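Local coordinates for protein Ser-thr phosphatase MSPP (Mycobacterium smegmatis, PDB 2V06) that probably removes phosphate groups from serine and threonine residues of proteins, as a metal-dependent phosphatase of the PP2C family, at residues L31-D36 and L92-V97; F38-H43 and E84-G89; H43-T48 and L75-L80; S184-F189 and G222-T227. All blocks are in the same frame, centred on the assembly; numbering follows the deposited sequence. Where two conformers were deposited one is given.

Interaction 1 of 4, residues L31-D36 and L92-V97; sequences LYAVAD and LTAVAV. With MG (magnesium ion), chain B; MG (magnesium ion), chain C.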
loop_
_atom_site.group_PDB
_atom_site.type_symbol
_atom_site.label_atom_id
_atom_site.label_comp_id
_atom_site.label_asym_id
_atom_site.label_seq_id
_atom_site.Cartn_x
_atom_site.Cartn_y
_atom_site.Cartn_z
ATOM N N LEU A 31 0.837 13.019 2.004
ATOM C CA LEU A 31 0.026 11.820 2.031
ATOM C C LEU A 31 0.315 10.962 0.829
ATOM O O LEU A 31 0.230 11.417 -0.314
ATOM C CB LEU A 31 -1.452 12.188 2.035
ATOM C CG LEU A 31 -2.447 11.039 2.025
ATOM C CD1 LEU A 31 -2.328 10.189 3.259
ATOM C CD2 LEU A 31 -3.856 11.632 1.890
ATOM N N TYR A 32 0.559 9.677 1.059
ATOM C CA TYR A 32 0.883 8.703 0.036
ATOM C C TYR A 32 0.091 7.453 0.293
ATOM O O TYR A 32 -0.077 7.072 1.463
ATOM C CB TYR A 32 2.386 8.333 0.031
ATOM C CG TYR A 32 3.200 9.585 -0.229
ATOM C CD1 TYR A 32 3.482 9.920 -1.534
ATOM C CD2 TYR A 32 3.629 10.400 0.826
ATOM C CE1 TYR A 32 4.212 11.041 -1.796
ATOM C CE2 TYR A 32 4.349 11.570 0.541
ATOM C CZ TYR A 32 4.610 11.870 -0.776
ATOM O OH TYR A 32 5.346 13.004 -1.040
ATOM N N ALA A 33 -0.435 6.802 -0.729
ATOM C CA ALA A 33 -1.237 5.635 -0.492
ATOM C C ALA A 33 -1.279 4.721 -1.723
ATOM O O ALA A 33 -1.107 5.168 -2.839
ATOM C CB ALA A 33 -2.656 5.992 -0.113
ATOM N N VAL A 34 -1.531 3.457 -1.430
ATOM C CA VAL A 34 -1.838 2.419 -2.418
ATOM C C VAL A 34 -3.137 1.733 -2.002
ATOM O O VAL A 34 -3.324 1.471 -0.801
ATOM C CB VAL A 34 -0.719 1.387 -2.566
ATOM C CG1 VAL A 34 -1.175 0.250 -3.441
ATOM C CG2 VAL A 34 0.528 2.026 -3.140
ATOM N N ALA A 35 -3.983 1.475 -2.984
ATOM C CA ALA A 35 -5.226 0.746 -2.760
ATOM C C ALA A 35 -5.307 -0.376 -3.823
ATOM O O ALA A 35 -5.263 -0.042 -5.021
ATOM C CB ALA A 35 -6.443 1.626 -2.801
ATOM N N ASP A 36 -5.403 -1.605 -3.405
ATOM C CA ASP A 36 -5.537 -2.745 -4.300
ATOM C C ASP A 36 -6.977 -3.223 -4.261
ATOM O O ASP A 36 -7.410 -3.868 -3.306
ATOM C CB ASP A 36 -4.542 -3.852 -3.860
ATOM C CG ASP A 36 -4.592 -5.077 -4.744
ATOM O OD1 ASP A 36 -5.569 -5.193 -5.519
ATOM O OD2 ASP A 36 -3.679 -5.939 -4.639
ATOM N N LEU A 92 -6.070 -0.782 1.535
ATOM C CA LEU A 92 -5.605 0.579 1.638
ATOM C C LEU A 92 -4.394 0.637 2.561
ATOM O O LEU A 92 -4.521 0.191 3.683
ATOM C CB LEU A 92 -6.657 1.528 2.178
ATOM C CG LEU A 92 -6.213 3.002 2.293
ATOM C CD1 LEU A 92 -5.793 3.555 0.950
ATOM C CD2 LEU A 92 -7.331 3.852 2.877
ATOM N N THR A 93 -3.266 1.146 2.082
ATOM C CA THR A 93 -2.122 1.477 2.944
ATOM C C THR A 93 -1.813 2.931 2.679
ATOM O O THR A 93 -1.548 3.296 1.537
ATOM C CB THR A 93 -0.924 0.601 2.651
ATOM O OG1 THR A 93 -1.310 -0.725 2.976
ATOM C CG2 THR A 93 0.291 1.015 3.454
ATOM N N ALA A 94 -1.882 3.746 3.704
ATOM C CA ALA A 94 -1.654 5.171 3.616
ATOM C C ALA A 94 -0.562 5.529 4.605
ATOM O O ALA A 94 -0.533 5.065 5.720
ATOM C CB ALA A 94 -2.920 5.920 3.980
ATOM N N VAL A 95 0.298 6.435 4.123
ATOM C CA VAL A 95 1.339 7.004 4.946
ATOM C C VAL A 95 1.196 8.536 4.922
ATOM O O VAL A 95 1.095 9.084 3.849
ATOM C CB VAL A 95 2.706 6.607 4.398
ATOM C CG1 VAL A 95 3.802 7.385 5.152
ATOM C CG2 VAL A 95 2.947 5.110 4.484
ATOM N N ALA A 96 1.229 9.158 6.074
ATOM C CA ALA A 96 1.260 10.615 6.175
ATOM C C ALA A 96 2.578 10.934 6.831
ATOM O O ALA A 96 2.855 10.553 7.976
ATOM C CB ALA A 96 0.104 11.127 6.997
ATOM N N VAL A 97 3.430 11.616 6.097
ATOM C CA VAL A 97 4.789 11.912 6.568
ATOM C C VAL A 97 4.780 13.225 7.332
ATOM O O VAL A 97 5.319 14.243 6.897
ATOM C CB VAL A 97 5.836 11.913 5.455
ATOM C CG1 VAL A 97 7.239 11.945 6.101
ATOM C CG2 VAL A 97 5.700 10.692 4.585
HETATM MG MG MG B . -3.066 -7.426 -5.934
HETATM MG MG MG C . -6.509 -6.249 -6.949
HETATM O O HOH W 1 -2.277 -5.837 -7.069
HETATM O O HOH W 2 -4.045 -8.912 -4.827
HETATM O O HOH W 3 -4.818 -7.543 -7.271
HETATM O O HOH W 4 -5.678 -4.827 -8.218
HETATM O O HOH W 5 -7.051 -7.706 -5.585
#
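Tyr32 and Val95 face each other as an antiparallel hydrogen-bonded pair. Val95 N gives a nearly straight bond to Tyr32 O, 2.8 Å. Tyr32 N returns one to Val95 O, 2.9 Å. Val34 and Thr93 form the next such pair toward the metal site. Between them, Ala33 and Ala94 are a non-hydrogen-bonded pair with CB atoms 4.1 Å apart. Tyr32 CG lies beside the backbone N, anti to the carbonyl carbon (chi1 -60°), and the ring has Val95 O at its edge, near its plane. Val97 CG2 approaches the ring obliquely, 4.3 Å from Tyr32 CD2. Tyr32, Val34, Thr93 and Val95 point to the other sheet, where all four meet Ile183 and the first two also Val229, in the core of the PP2C beta sandwich. Thr93 OG1 hydrogen-bonds Ser113 O. The opposite face carries Leu31, Ala33 and Leu92, all touching helix 42-59. In one of its two deposited conformers, Leu92 lies over the small side chains of the neighbouring strand. There Leu92 CD1 touches Ala33 CB at 4.1 Å and Ala35 CB at 4.3 Å. Asp36 ends the segment 31-36, and its carboxylate bridges two magnesium ions. Asp36 OD2 binds one at 2.1 Å, and Asp36 OD1 binds the other at 2.0 Å. A water joins the same two ions. Asp186, Asp224 and three waters complete the first site, and Gly37 O binds the second ion. The pairing is thus backbone bonding between two mainly apolar faces. At the strand end, one oxygen on each magnesium ion fixes the rotation of the Asp36 carboxylate.

Interaction 2 of 4, residues F38-H43 and E84-G89; sequences FGARGH and EPTVSG
Phe38 and Gly89 form an antiparallel bridge where strands 31-38 and 89-96 meet at the edge of the PP2C metal site. Just beyond it, a type I beta turn from Gly39 to Gly42 leads into helix 42-59, with Arg41 at the N-cap position. Two backbone hydrogen bonds make the bridge. Phe38 N reaches Gly89 O at 2.9 Å, and Gly89 N reaches Phe38 O at 3.1 Å. A side chain supplies the third direct bond. The buried Ser88 OG accepts from Arg41 N at 2.9 Å, with an N-H...O angle of 163°. It thereby ties the turn to the segment 84-89. Water adds a further link. One molecule accepts from Ala40 N and donates to Val87 O, and it also hydrogen-bonds Thr86 OG1. Gly39 O has an outside partner, Gln22 NE2. The aromatic contact uses the Phe38 ring. Its first torsion sets CG between the backbone N and carbonyl carbon (chi1 72°), and the ring folds back over the Gly89 backbone. Gly89 CA makes a CH-pi contact, 4.0 Å from the ring centroid and 27° off the normal. Leu156, Ala159 and Ile162 also touch this ring. Val87 adds an apolar contact, CG1 to Phe38 CE1 at 4.2 Å. Over the ring centre, Gly89 N stands 3.5 Å above the plane of Phe38.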
loop_
_atom_site.group_PDB
_atom_site.type_symbol
_atom_site.label_atom_id
_atom_site.label_comp_id
_atom_site.label_asym_id
_atom_site.label_seq_id
_atom_site.Cartn_x
_atom_site.Cartn_y
_atom_site.Cartn_z
ATOM N N PHE A 38 -10.370 -5.333 -5.467
ATOM C CA PHE A 38 -10.746 -6.691 -5.850
ATOM C C PHE A 38 -12.215 -6.727 -6.238
ATOM O O PHE A 38 -13.002 -5.914 -5.732
ATOM C CB PHE A 38 -10.429 -7.700 -4.761
ATOM C CG PHE A 38 -11.317 -7.641 -3.535
ATOM C CD1 PHE A 38 -12.527 -8.304 -3.434
ATOM C CD2 PHE A 38 -10.907 -6.906 -2.438
ATOM C CE1 PHE A 38 -13.313 -8.222 -2.331
ATOM C CE2 PHE A 38 -11.657 -6.826 -1.277
ATOM C CZ PHE A 38 -12.861 -7.527 -1.249
ATOM N N GLY A 39 -12.578 -7.742 -7.009
ATOM C CA GLY A 39 -13.978 -7.986 -7.357
ATOM C C GLY A 39 -14.401 -7.343 -8.656
ATOM O O GLY A 39 -13.601 -6.665 -9.314
ATOM N N ALA A 40 -15.665 -7.525 -8.987
ATOM C CA ALA A 40 -16.158 -6.979 -10.251
ATOM C C ALA A 40 -16.020 -5.480 -10.350
ATOM O O ALA A 40 -15.982 -4.976 -11.487
ATOM C CB ALA A 40 -17.659 -7.251 -10.479
ATOM N N ARG A 41 -16.066 -4.818 -9.221
ATOM C CA ARG A 41 -15.953 -3.371 -9.163
ATOM C C ARG A 41 -14.708 -2.942 -8.394
ATOM O O ARG A 41 -14.688 -1.909 -7.762
ATOM C CB ARG A 41 -17.217 -2.753 -8.537
ATOM C CG ARG A 41 -18.470 -3.033 -9.386
ATOM C CD ARG A 41 -18.314 -2.596 -10.805
ATOM N NE ARG A 41 -19.377 -1.893 -11.475
ATOM C CZ ARG A 41 -19.280 -1.470 -12.742
ATOM N NH1 ARG A 41 -18.210 -1.626 -13.518
ATOM N NH2 ARG A 41 -20.338 -0.831 -13.205
ATOM N N GLY A 42 -13.670 -3.755 -8.439
ATOM C CA GLY A 42 -12.484 -3.444 -7.664
ATOM C C GLY A 42 -11.829 -2.145 -8.025
ATOM O O GLY A 42 -11.293 -1.443 -7.196
ATOM N N HIS A 43 -11.877 -1.775 -9.280
ATOM C CA HIS A 43 -11.385 -0.482 -9.740
ATOM C C HIS A 43 -12.114 0.662 -9.094
ATOM O O HIS A 43 -11.557 1.654 -8.618
ATOM C CB HIS A 43 -11.433 -0.463 -11.250
ATOM C CG HIS A 43 -12.742 -0.575 -11.961
ATOM N ND1 HIS A 43 -13.839 -1.373 -11.600
ATOM C CD2 HIS A 43 -13.163 0.046 -13.091
ATOM C CE1 HIS A 43 -14.789 -1.222 -12.490
ATOM N NE2 HIS A 43 -14.430 -0.348 -13.405
ATOM N N GLU A 84 -24.268 -4.581 -4.386
ATOM C CA GLU A 84 -24.006 -5.315 -5.614
ATOM C C GLU A 84 -24.154 -6.814 -5.410
ATOM O O GLU A 84 -24.019 -7.311 -4.292
ATOM C CB GLU A 84 -22.609 -4.940 -6.080
ATOM C CG GLU A 84 -22.512 -3.482 -6.514
ATOM C CD GLU A 84 -23.381 -3.364 -7.758
ATOM O OE1 GLU A 84 -24.473 -2.770 -7.618
ATOM O OE2 GLU A 84 -22.940 -3.890 -8.819
ATOM N N PRO A 85 -24.449 -7.545 -6.482
ATOM C CA PRO A 85 -24.630 -8.991 -6.381
ATOM C C PRO A 85 -23.394 -9.747 -5.916
ATOM O O PRO A 85 -23.552 -10.859 -5.399
ATOM C CB PRO A 85 -24.982 -9.452 -7.801
ATOM C CG PRO A 85 -25.360 -8.208 -8.535
ATOM C CD PRO A 85 -24.710 -7.060 -7.837
ATOM N N THR A 86 -22.201 -9.224 -6.061
ATOM C CA THR A 86 -20.939 -9.868 -5.657
ATOM C C THR A 86 -20.162 -8.871 -4.816
ATOM O O THR A 86 -20.480 -7.677 -4.874
ATOM C CB THR A 86 -20.103 -10.358 -6.851
ATOM O OG1 THR A 86 -19.667 -9.205 -7.551
ATOM C CG2 THR A 86 -20.934 -11.176 -7.860
ATOM N N VAL A 87 -19.205 -9.344 -4.034
ATOM C CA VAL A 87 -18.453 -8.496 -3.141
ATOM C C VAL A 87 -17.236 -7.930 -3.872
ATOM O O VAL A 87 -16.464 -8.635 -4.485
ATOM C CB VAL A 87 -18.071 -9.250 -1.875
ATOM C CG1 VAL A 87 -17.268 -8.342 -0.948
ATOM C CG2 VAL A 87 -19.323 -9.742 -1.163
ATOM N N SER A 88 -17.120 -6.602 -3.791
ATOM C CA SER A 88 -15.947 -5.896 -4.227
ATOM C C SER A 88 -15.461 -4.998 -3.082
ATOM O O SER A 88 -16.239 -4.579 -2.273
ATOM C CB SER A 88 -16.219 -5.016 -5.449
ATOM O OG SER A 88 -16.623 -5.787 -6.594
ATOM N N GLY A 89 -14.193 -4.718 -3.091
ATOM C CA GLY A 89 -13.628 -3.890 -2.042
ATOM C C GLY A 89 -12.206 -3.576 -2.383
ATOM O O GLY A 89 -11.741 -3.758 -3.490
HETATM O O HOH W 6 -17.049 -9.179 -7.199
#

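Interaction 3 of 4, residues H43-T48 and L75-L80; sequences HHASAT and LRVFEL
Helices 42-59 and 63-81 form an antiparallel pair beside one sheet of the PP2C sandwich, and here Ala45 and Thr48 meet Val77. The axes of the two short segments approach to 9.5 Å at an angle of 151°. No hydrogen bond crosses; the contact is apolar. Val77 and Thr48 carry the contact, and the two methyls of Val77 part. Val77 CG1 lies anti to the backbone N (chi1 174°) and meets Ala45 CB at 3.9 Å. Val77 CG2 packs on Ala45 O at 3.6 Å and also touches Thr48 CG2. Ala49 and Leu160 cover more of Val77, while Ala45 rests on Thr90 of strand 89-96. Thr48 turns its methyl to the partner helix. Thr48 CG2 meets Arg76 CG at 3.6 Å, and the two side chains cross at about a right angle. Thr48 CG2 also lies 3.8 Å from Leu80 CD1. Arg76 and Leu80 were each deposited in two conformers, so these last two contacts are less certain. The hydroxyl of Thr48 turns back to its own helix. Thr48 OG1 donates to His44 O at 2.8 Å, and Thr48 N reaches that same oxygen from the other face of its carbonyl plane.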
loop_
_atom_site.group_PDB
_atom_site.type_symbol
_atom_site.label_atom_id
_atom_site.label_comp_id
_atom_site.label_asym_id
_atom_site.label_seq_id
_atom_site.Cartn_x
_atom_site.Cartn_y
_atom_site.Cartn_z
ATOM N N HIS A 43 -11.877 -1.775 -9.280
ATOM C CA HIS A 43 -11.385 -0.482 -9.740
ATOM C C HIS A 43 -12.114 0.662 -9.094
ATOM O O HIS A 43 -11.557 1.654 -8.618
ATOM C CB HIS A 43 -11.433 -0.463 -11.250
ATOM C CG HIS A 43 -12.742 -0.575 -11.961
ATOM N ND1 HIS A 43 -13.839 -1.373 -11.600
ATOM C CD2 HIS A 43 -13.163 0.046 -13.091
ATOM C CE1 HIS A 43 -14.789 -1.222 -12.490
ATOM N NE2 HIS A 43 -14.430 -0.348 -13.405
ATOM N N HIS A 44 -13.457 0.514 -9.055
ATOM C CA HIS A 44 -14.308 1.524 -8.427
ATOM C C HIS A 44 -13.944 1.643 -6.970
ATOM O O HIS A 44 -13.917 2.742 -6.401
ATOM C CB HIS A 44 -15.786 1.155 -8.549
ATOM C CG HIS A 44 -16.264 1.307 -9.928
ATOM N ND1 HIS A 44 -17.488 0.867 -10.298
ATOM C CD2 HIS A 44 -15.728 1.877 -11.010
ATOM C CE1 HIS A 44 -17.695 1.147 -11.564
ATOM N NE2 HIS A 44 -16.640 1.768 -12.031
ATOM N N ALA A 45 -13.707 0.531 -6.340
ATOM C CA ALA A 45 -13.434 0.544 -4.894
ATOM C C ALA A 45 -12.123 1.271 -4.592
ATOM O O ALA A 45 -12.112 2.146 -3.729
ATOM C CB ALA A 45 -13.387 -0.876 -4.379
ATOM N N SER A 46 -11.072 0.925 -5.296
ATOM C CA SER A 46 -9.753 1.533 -5.014
ATOM C C SER A 46 -9.763 3.010 -5.384
ATOM O O SER A 46 -9.283 3.878 -4.628
ATOM C CB SER A 46 -8.626 0.736 -5.663
ATOM O OG SER A 46 -8.854 0.702 -7.028
ATOM N N ALA A 47 -10.348 3.351 -6.525
ATOM C CA ALA A 47 -10.343 4.785 -6.926
ATOM C C ALA A 47 -11.173 5.602 -5.965
ATOM O O ALA A 47 -10.815 6.709 -5.576
ATOM C CB ALA A 47 -10.881 4.895 -8.359
ATOM N N THR A 48 -12.366 5.107 -5.581
ATOM C CA THR A 48 -13.221 5.870 -4.669
ATOM C C THR A 48 -12.538 5.964 -3.320
ATOM O O THR A 48 -12.617 7.058 -2.715
ATOM C CB THR A 48 -14.594 5.179 -4.552
ATOM O OG1 THR A 48 -15.215 5.111 -5.829
ATOM C CG2 THR A 48 -15.511 5.933 -3.604
ATOM N N LEU A 75 -16.822 3.955 4.397
ATOM C CA LEU A 75 -18.268 4.096 4.293
ATOM C C LEU A 75 -18.718 4.455 2.901
ATOM O O LEU A 75 -19.727 3.937 2.439
ATOM C CB LEU A 75 -18.747 5.167 5.273
ATOM C CG LEU A 75 -18.710 4.693 6.725
ATOM C CD1 LEU A 75 -19.216 5.838 7.619
ATOM C CD2 LEU A 75 -19.505 3.437 7.025
ATOM N N ARG A 76 -17.948 5.318 2.235
ATOM C CA ARG A 76 -18.301 5.727 0.874
ATOM C C ARG A 76 -18.271 4.534 -0.076
ATOM O O ARG A 76 -19.167 4.302 -0.912
ATOM C CB ARG A 76 -17.382 6.833 0.405
ATOM C CG ARG A 76 -17.608 7.282 -1.012
ATOM C CD ARG A 76 -18.947 7.937 -1.251
ATOM N NE ARG A 76 -18.996 8.260 -2.699
ATOM C CZ ARG A 76 -20.126 8.536 -3.332
ATOM N NH1 ARG A 76 -21.280 8.542 -2.666
ATOM N NH2 ARG A 76 -20.131 8.816 -4.632
ATOM N N VAL A 77 -17.220 3.727 0.026
ATOM C CA VAL A 77 -17.142 2.560 -0.861
ATOM C C VAL A 77 -18.248 1.574 -0.524
ATOM O O VAL A 77 -18.863 1.037 -1.420
ATOM C CB VAL A 77 -15.756 1.900 -0.790
ATOM C CG1 VAL A 77 -15.743 0.619 -1.589
ATOM C CG2 VAL A 77 -14.658 2.807 -1.250
ATOM N N PHE A 78 -18.523 1.305 0.729
ATOM C CA PHE A 78 -19.583 0.410 1.151
ATOM C C PHE A 78 -20.959 0.909 0.675
ATOM O O PHE A 78 -21.801 0.152 0.205
ATOM C CB PHE A 78 -19.559 0.161 2.658
ATOM C CG PHE A 78 -20.647 -0.833 3.072
ATOM C CD1 PHE A 78 -20.651 -2.126 2.617
ATOM C CD2 PHE A 78 -21.649 -0.425 3.922
ATOM C CE1 PHE A 78 -21.631 -3.015 3.039
ATOM C CE2 PHE A 78 -22.607 -1.307 4.353
ATOM C CZ PHE A 78 -22.628 -2.605 3.900
ATOM N N GLU A 79 -21.194 2.223 0.769
ATOM C CA GLU A 79 -22.437 2.799 0.316
ATOM C C GLU A 79 -22.591 2.597 -1.175
ATOM O O GLU A 79 -23.661 2.340 -1.736
ATOM C CB GLU A 79 -22.504 4.280 0.663
ATOM C CG GLU A 79 -21.722 5.213 -0.238
ATOM C CD GLU A 79 -22.076 6.677 -0.086
ATOM O OE1 GLU A 79 -22.154 7.237 1.040
ATOM O OE2 GLU A 79 -22.281 7.324 -1.133
ATOM N N LEU A 80 -21.486 2.727 -1.909
ATOM C CA LEU A 80 -21.636 2.608 -3.360
ATOM C C LEU A 80 -21.669 1.160 -3.859
ATOM O O LEU A 80 -22.354 0.888 -4.837
ATOM C CB LEU A 80 -20.513 3.362 -4.063
ATOM C CG LEU A 80 -20.553 4.884 -3.869
ATOM C CD1 LEU A 80 -19.240 5.525 -4.346
ATOM C CD2 LEU A 80 -21.777 5.498 -4.541
#

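Interaction 4 of 4, residues S184-F189 and G222-T227; sequences SSDGLF and GSDNTT. With MG (magnesium ion), chain B.
Ser185 OG is held by two partners. It accepts a bent hydrogen bond from Thr227 N, 3.1 Å at 139°. It also hydrogen-bonds Asp23 OD2, and Thr227 OG1 bonds that same oxygen and Thr12 OG1. The torsion behind this sets Ser185 OG between the backbone N and carbonyl carbon (chi1 64°), toward strand 226-233. Ser185 N donates to Thr227 O at 2.9 Å, so both polar groups of the Thr227 backbone are used. Gly187 packs closely against Asp224, Asn225 and Thr226. Gly187 CA makes a C-H...O contact with Asn225 O at 3.3 Å. Nearby, Leu188 CB packs on Thr226 CG2 at 4.0 Å. These loops follow strand 180-184 and precede strand 226-233, and carry two of the aspartates of the PP2C metal centre. Asp186 OD1 binds one magnesium ion at 2.0 Å, and Asp224 OD2 binds it at 2.1 Å. Their carboxylate planes stand 89° apart. Asp36 OD2 and three waters complete an octahedron, with Asp36 opposite Asp224. Asp186, modelled in two conformers, sits opposite the water shared with the second ion. Arg153 forms a salt bridge to Asp186 OD2. Asp224 OD1 accepts from the shared water, 2.6 Å, and Asn225 O accepts from another metal-bound water. Water also links Gly187 O to Asp224 N.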
loop_
_atom_site.group_PDB
_atom_site.type_symbol
_atom_site.label_atom_id
_atom_site.label_comp_id
_atom_site.label_asym_id
_atom_site.label_seq_id
_atom_site.Cartn_x
_atom_site.Cartn_y
_atom_site.Cartn_z
ATOM N N SER A 184 3.605 -0.750 -1.638
ATOM C CA SER A 184 3.318 -1.475 -2.874
ATOM C C SER A 184 2.064 -2.317 -2.707
ATOM O O SER A 184 1.690 -2.727 -1.654
ATOM C CB SER A 184 4.466 -2.389 -3.254
ATOM O OG SER A 184 4.515 -3.601 -2.518
ATOM N N SER A 185 1.435 -2.575 -3.844
ATOM C CA SER A 185 0.466 -3.654 -3.865
ATOM C C SER A 185 1.204 -4.984 -3.805
ATOM O O SER A 185 2.419 -5.072 -4.081
ATOM C CB SER A 185 -0.480 -3.580 -5.061
ATOM O OG SER A 185 0.216 -3.743 -6.261
ATOM N N ASP A 186 0.476 -6.051 -3.502
ATOM C CA ASP A 186 1.016 -7.401 -3.493
ATOM C C ASP A 186 1.587 -7.851 -4.824
ATOM O O ASP A 186 2.361 -8.831 -4.863
ATOM C CB ASP A 186 -0.035 -8.358 -2.938
ATOM C CG ASP A 186 -1.208 -8.604 -3.851
ATOM O OD1 ASP A 186 -1.575 -7.708 -4.659
ATOM O OD2 ASP A 186 -1.763 -9.736 -3.781
ATOM N N GLY A 187 1.235 -7.231 -5.942
ATOM C CA GLY A 187 1.720 -7.692 -7.241
ATOM C C GLY A 187 3.212 -7.632 -7.338
ATOM O O GLY A 187 3.804 -8.447 -8.085
ATOM N N LEU A 188 3.881 -6.745 -6.593
ATOM C CA LEU A 188 5.343 -6.640 -6.751
ATOM C C LEU A 188 6.018 -7.965 -6.368
ATOM O O LEU A 188 7.005 -8.332 -7.000
ATOM C CB LEU A 188 5.819 -5.500 -5.848
ATOM C CG LEU A 188 7.326 -5.281 -5.798
ATOM C CD1 LEU A 188 7.901 -5.040 -7.162
ATOM C CD2 LEU A 188 7.643 -4.139 -4.881
ATOM N N PHE A 189 5.534 -8.567 -5.294
ATOM C CA PHE A 189 6.259 -9.744 -4.788
ATOM C C PHE A 189 5.611 -11.067 -5.216
ATOM O O PHE A 189 5.912 -12.121 -4.659
ATOM C CB PHE A 189 6.402 -9.730 -3.267
ATOM C CG PHE A 189 7.595 -9.009 -2.675
ATOM C CD1 PHE A 189 8.715 -9.672 -2.200
ATOM C CD2 PHE A 189 7.604 -7.623 -2.564
ATOM C CE1 PHE A 189 9.814 -9.060 -1.630
ATOM C CE2 PHE A 189 8.720 -6.987 -2.035
ATOM C CZ PHE A 189 9.808 -7.678 -1.593
ATOM N N GLY A 222 4.237 -10.975 -14.257
ATOM C CA GLY A 222 3.198 -9.977 -14.185
ATOM C C GLY A 222 1.803 -10.538 -13.912
ATOM O O GLY A 222 0.788 -10.098 -14.455
ATOM N N SER A 223 1.712 -11.524 -13.031
ATOM C CA SER A 223 0.452 -12.205 -12.737
ATOM C C SER A 223 -0.596 -11.294 -12.122
ATOM O O SER A 223 -1.780 -11.585 -12.272
ATOM C CB SER A 223 0.613 -13.421 -11.806
ATOM O OG SER A 223 1.234 -13.018 -10.587
ATOM N N ASP A 224 -0.212 -10.232 -11.462
ATOM C CA ASP A 224 -1.116 -9.265 -10.868
ATOM C C ASP A 224 -0.745 -7.847 -11.346
ATOM O O ASP A 224 0.304 -7.616 -11.889
ATOM C CB ASP A 224 -1.097 -9.361 -9.337
ATOM C CG ASP A 224 -2.233 -8.679 -8.567
ATOM O OD1 ASP A 224 -3.214 -8.202 -9.207
ATOM O OD2 ASP A 224 -2.140 -8.705 -7.319
ATOM N N ASN A 225 -1.675 -6.932 -11.087
ATOM C CA ASN A 225 -1.360 -5.502 -11.143
ATOM C C ASN A 225 -0.238 -5.226 -10.112
ATOM O O ASN A 225 -0.276 -5.781 -8.996
ATOM C CB ASN A 225 -2.543 -4.669 -10.765
ATOM C CG ASN A 225 -3.838 -5.042 -11.488
ATOM O OD1 ASN A 225 -4.922 -4.963 -10.891
ATOM N ND2 ASN A 225 -3.750 -5.392 -12.765
ATOM N N THR A 226 0.668 -4.312 -10.450
ATOM C CA THR A 226 1.736 -3.896 -9.533
ATOM C C THR A 226 1.695 -2.387 -9.469
ATOM O O THR A 226 1.732 -1.712 -10.498
ATOM C CB THR A 226 3.120 -4.370 -10.009
ATOM O OG1 THR A 226 3.150 -5.793 -9.994
ATOM C CG2 THR A 226 4.202 -3.819 -9.073
ATOM N N THR A 227 1.677 -1.862 -8.245
ATOM C CA THR A 227 1.652 -0.440 -8.009
ATOM C C THR A 227 2.635 -0.128 -6.871
ATOM O O THR A 227 2.660 -0.871 -5.886
ATOM C CB THR A 227 0.271 0.027 -7.616
ATOM O OG1 THR A 227 -0.602 -0.310 -8.714
ATOM C CG2 THR A 227 0.213 1.472 -7.367
HETATM MG MG MG B . -3.066 -7.426 -5.934
HETATM O O HOH W 7 -0.628 -10.894 -6.442
HETATM O O HOH W 2 -4.045 -8.912 -4.827
HETATM O O HOH W 8 2.777 -9.222 -10.521
HETATM O O HOH W 3 -4.818 -7.543 -7.271
HETATM O O HOH W 1 -2.277 -5.837 -7.069
#

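Interaction 3 comes within the chain span of interaction 2, which itself falls within that of interaction 1. Interaction 4 follows later. The first three share the unit of strand 31-38, helix 42-59, helix 63-81 and strand 89-96. Interactions 2 and 3 have centres about 9 Å apart and share His43 on helix 42-59. Interaction 1 pairs the two strands of one sheet; interaction 4 lies at the ends of strands 180-184 and 226-233 in the other. Their centres are about 15 Å apart, yet both reach the same magnesium ion. The metal site thus joins the two sheets at one end of the sandwich, while interactions 2 and 3 connect neighbouring elements on one side.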